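Side-chain contacts in xylulose kinase (Bifidobacterium adolescentis ATCC 15703, PDB 3I8B), which probably catalyses the ATP-dependent phosphorylation of D-xylulose to D-xylulose 5-phosphate, as a member of the FGGY family of carbohydrate kinases: residues A[120-123]-A[124-127]; A[128-131]-A[132-136]. All coordinates share one frame; numbering follows the deposited sequence.

How the contacts relate
Running from the N terminus, the chain enters helix 122-134 through contact 1, where residues 120-123 fold onto 124-127, and leaves it through contact 2, where 128-131 meet 132-136. Neither closes a long loop; each joins residues a turn apart. They adjoin in sequence without nesting or crossing, their centres about 12 Å apart. Contact 1 lies where the helix start meets helix 99-110 and the loop after it; contact 2 brings the end of the helix to helix 214-225 and Ser136, beyond it, to strand 315-318. Together they span this N-terminal FGGY helix from an outlying end to Ser136, whose side chain is about 7 Å from that of His75, a predicted substrate-binding residue.

Contact 1: residues A[120-123]-A[124-127]; sequences EDPI and ARGK
Arg125 reaches back along the helix start to Glu120, Asp121 and Pro122. Its CB lies 3.2 Å from Asp121 O, the same oxygen that accepts from Arg125 N. CG stands anti to the backbone N (chi1 -179°), and a bend at chi3 (69°) turns the guanidinium back toward the N-terminal end. There CZ is 3.9 Å from Pro122 CA, which sits over one face of the group, while NH2 comes within 4.0 Å of Pro122 CB. Glu120 O lies at the guanidinium edge, near its plane, and takes a weak bond from NH1 (2.9 Å), which is held more strongly by Pro119 O; NE bonds to Gly110 O. Asp121 is the N-cap of helix 122-134: its OD2 accepts from Ala124 N at 3.2 Å, the N-H coming from above the carboxylate plane. An alanine replacing Arg125 removes the donors to Pro119 O, Glu120 O and Gly110 O, and the loop leading into the helix would probably be left less firmly tied. One turn on, Lys127 CG packs 3.4 Å from Ile123 O, and its extended chain brings CE to 4.2 Å from Ile123 CG2, the two side chains crossing at a slant beside Ile106 of helix 99-110.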
loop_
_atom_site.group_PDB
_atom_site.type_symbol
_atom_site.label_atom_id
_atom_site.label_comp_id
_atom_site.label_asym_id
_atom_site.label_seq_id
_atom_site.Cartn_x
_atom_site.Cartn_y
_atom_site.Cartn_z
ATOM N N GLU A 120 4.644 14.895 -26.177
ATOM C CA GLU A 120 5.051 16.285 -26.352
ATOM C C GLU A 120 4.704 17.123 -25.128
ATOM O O GLU A 120 5.438 18.039 -24.762
ATOM C CB GLU A 120 4.417 16.894 -27.614
ATOM C CG GLU A 120 5.285 16.770 -28.848
ATOM C CD GLU A 120 6.702 17.261 -28.594
ATOM O OE1 GLU A 120 6.870 18.213 -27.793
ATOM O OE2 GLU A 120 7.645 16.696 -29.190
ATOM N N ASP A 121 3.570 16.819 -24.508
ATOM C CA ASP A 121 3.181 17.498 -23.280
ATOM C C ASP A 121 4.179 17.175 -22.160
ATOM O O ASP A 121 4.423 16.002 -21.860
ATOM C CB ASP A 121 1.768 17.086 -22.875
ATOM C CG ASP A 121 1.343 17.696 -21.554
ATOM O OD1 ASP A 121 1.598 18.899 -21.346
ATOM O OD2 ASP A 121 0.749 16.977 -20.725
ATOM N N PRO A 122 4.766 18.217 -21.545
ATOM C CA PRO A 122 5.808 18.041 -20.524
ATOM C C PRO A 122 5.292 17.271 -19.299
ATOM O O PRO A 122 6.044 16.511 -18.687
ATOM C CB PRO A 122 6.172 19.478 -20.124
ATOM C CG PRO A 122 5.499 20.380 -21.126
ATOM C CD PRO A 122 4.366 19.628 -21.714
ATOM N N ILE A 123 4.024 17.457 -18.955
ATOM C CA ILE A 123 3.439 16.760 -17.808
ATOM C C ILE A 123 3.278 15.255 -18.085
ATOM O O ILE A 123 3.710 14.419 -17.289
ATOM C CB ILE A 123 2.090 17.379 -17.375
ATOM C CG1 ILE A 123 2.219 18.900 -17.198
ATOM C CG2 ILE A 123 1.580 16.726 -16.091
ATOM C CD1 ILE A 123 3.054 19.330 -16.006
ATOM N N ALA A 124 2.662 14.918 -19.214
ATOM C CA ALA A 124 2.509 13.521 -19.605
ATOM C C ALA A 124 3.880 12.878 -19.692
ATOM O O ALA A 124 4.059 11.705 -19.355
ATOM C CB ALA A 124 1.793 13.414 -20.949
ATOM N N ARG A 125 4.851 13.656 -20.163
ATOM C CA ARG A 125 6.201 13.162 -20.373
ATOM C C ARG A 125 6.914 12.925 -19.038
ATOM O O ARG A 125 7.629 11.939 -18.871
ATOM C CB ARG A 125 6.990 14.127 -21.264
ATOM C CG ARG A 125 8.406 13.682 -21.565
ATOM C CD ARG A 125 9.022 14.484 -22.695
ATOM N NE ARG A 125 9.281 15.879 -22.341
ATOM C CZ ARG A 125 8.712 16.918 -22.947
ATOM N NH1 ARG A 125 7.844 16.709 -23.924
ATOM N NH2 ARG A 125 9.006 18.164 -22.576
ATOM N N GLY A 126 6.700 13.828 -18.087
ATOM C CA GLY A 126 7.289 13.690 -16.774
ATOM C C GLY A 126 6.701 12.483 -16.068
ATOM O O GLY A 126 7.428 11.710 -15.462
ATOM N N LYS A 127 5.384 12.321 -16.154
ATOM C CA LYS A 127 4.738 11.161 -15.555
ATOM C C LYS A 127 5.341 9.879 -16.111
ATOM O O LYS A 127 5.687 8.985 -15.357
ATOM C CB LYS A 127 3.221 11.181 -15.767
ATOM C CG LYS A 127 2.496 12.247 -14.965
ATOM C CD LYS A 127 0.983 12.173 -15.190
ATOM C CE LYS A 127 0.254 13.205 -14.339
ATOM N NZ LYS A 127 -1.017 13.649 -14.983
#

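Contact 2: residues A[128-131]-A[132-136]; sequences QRWV and KAVGS
Four successive i to i+4 backbone bonds link residues 128-131 to 132-135, from Lys132 N to Gln128 O (3.0 Å) through to Gly135 N to Val131 O (2.7 Å), and helix 122-134 is left at its C-terminal end through Gly135, with positive phi (102°). The side chains of Trp130 and Val134 run alongside each other in a common direction, Val134 CG2 meeting the indole at its edge, 4.1 Å from Trp130 CE3, and resting 3.5 Å from Trp130 O. Beyond the turn, Ser136 O, a buried carbonyl for which no hydrogen-bond donor is found, comes to 3.5 Å from Trp130 CB. Lys132 folds back: CG passes 3.4 Å from Gln128 O, and a bend at chi3 (-53°) brings CE to 3.7 Å from Gln128 CG. Arg129 NH2 forms a salt bridge with Glu118 OE1, and Lys132 NZ makes a weak, long ion pair with OE2 of the same carboxylate. The side chain of Ser136 is about 7 Å from that of His75, predicted to bind substrate. Trp130 NE1 bonds to Leu105 O on helix 99-110, Trp130 and Val134 both touch Leu216 of helix 214-225, and Ser136 OG accepts from Gly316 N on strand 315-318.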
loop_
_atom_site.group_PDB
_atom_site.type_symbol
_atom_site.label_atom_id
_atom_site.label_comp_id
_atom_site.label_asym_id
_atom_site.label_seq_id
_atom_site.Cartn_x
_atom_site.Cartn_y
_atom_site.Cartn_z
ATOM N N GLN A 128 5.488 9.805 -17.428
ATOM C CA GLN A 128 6.022 8.613 -18.073
ATOM C C GLN A 128 7.459 8.317 -17.655
ATOM O O GLN A 128 7.842 7.152 -17.489
ATOM C CB GLN A 128 5.937 8.761 -19.594
ATOM C CG GLN A 128 6.816 7.799 -20.366
ATOM C CD GLN A 128 6.562 7.868 -21.857
ATOM O OE1 GLN A 128 5.409 7.919 -22.299
ATOM N NE2 GLN A 128 7.634 7.881 -22.642
ATOM N N ARG A 129 8.259 9.367 -17.498
ATOM C CA ARG A 129 9.656 9.203 -17.094
ATOM C C ARG A 129 9.784 8.705 -15.647
ATOM O O ARG A 129 10.712 7.948 -15.318
ATOM C CB ARG A 129 10.430 10.509 -17.291
ATOM C CG ARG A 129 10.835 10.772 -18.750
ATOM C CD ARG A 129 11.284 12.236 -18.956
ATOM N NE ARG A 129 11.736 12.469 -20.328
ATOM C CZ ARG A 129 12.002 13.666 -20.843
ATOM N NH1 ARG A 129 11.869 14.759 -20.102
ATOM N NH2 ARG A 129 12.409 13.767 -22.104
ATOM N N TRP A 130 8.863 9.131 -14.787
ATOM C CA TRP A 130 8.826 8.637 -13.409
ATOM C C TRP A 130 8.458 7.159 -13.368
ATOM O O TRP A 130 9.109 6.357 -12.685
ATOM C CB TRP A 130 7.855 9.456 -12.540
ATOM C CG TRP A 130 8.471 10.708 -12.016
ATOM C CD1 TRP A 130 8.247 11.996 -12.455
ATOM C CD2 TRP A 130 9.439 10.805 -10.964
ATOM N NE1 TRP A 130 9.019 12.877 -11.729
ATOM C CE2 TRP A 130 9.761 12.171 -10.815
ATOM C CE3 TRP A 130 10.058 9.868 -10.127
ATOM C CZ2 TRP A 130 10.677 12.623 -9.864
ATOM C CZ3 TRP A 130 10.977 10.318 -9.185
ATOM C CH2 TRP A 130 11.277 11.683 -9.063
ATOM N N VAL A 131 7.409 6.798 -14.094
ATOM C CA VAL A 131 6.981 5.406 -14.157
ATOM C C VAL A 131 8.125 4.482 -14.628
ATOM O O VAL A 131 8.409 3.453 -13.995
ATOM C CB VAL A 131 5.708 5.266 -15.024
ATOM C CG1 VAL A 131 5.362 3.792 -15.306
ATOM C CG2 VAL A 131 4.551 5.960 -14.331
ATOM N N LYS A 132 8.798 4.867 -15.716
ATOM C CA LYS A 132 9.933 4.097 -16.228
ATOM C C LYS A 132 11.134 4.077 -15.266
ATOM O O LYS A 132 11.828 3.070 -15.165
ATOM C CB LYS A 132 10.351 4.577 -17.630
ATOM C CG LYS A 132 9.303 4.313 -18.717
ATOM C CD LYS A 132 9.747 4.816 -20.107
ATOM C CE LYS A 132 10.179 6.287 -20.042
ATOM N NZ LYS A 132 10.036 7.120 -21.314
ATOM N N ALA A 133 11.362 5.179 -14.553
ATOM C CA ALA A 133 12.489 5.285 -13.623
ATOM C C ALA A 133 12.337 4.404 -12.369
ATOM O O ALA A 133 13.272 3.695 -11.982
ATOM C CB ALA A 133 12.708 6.756 -13.217
ATOM N N VAL A 134 11.166 4.456 -11.733
ATOM C CA VAL A 134 10.977 3.792 -10.437
ATOM C C VAL A 134 9.632 3.079 -10.272
ATOM O O VAL A 134 9.336 2.559 -9.194
ATOM C CB VAL A 134 11.119 4.781 -9.252
ATOM C CG1 VAL A 134 12.517 5.365 -9.183
ATOM C CG2 VAL A 134 10.062 5.867 -9.338
ATOM N N GLY A 135 8.806 3.081 -11.317
ATOM C CA GLY A 135 7.537 2.364 -11.293
ATOM C C GLY A 135 6.266 3.178 -11.072
ATOM O O GLY A 135 5.168 2.709 -11.416
ATOM N N SER A 136 6.383 4.372 -10.482
ATOM C CA SER A 136 5.196 5.156 -10.149
ATOM C C SER A 136 5.363 6.650 -10.411
ATOM O O SER A 136 6.457 7.216 -10.275
ATOM C CB SER A 136 4.790 4.967 -8.676
ATOM O OG SER A 136 4.768 3.602 -8.290
#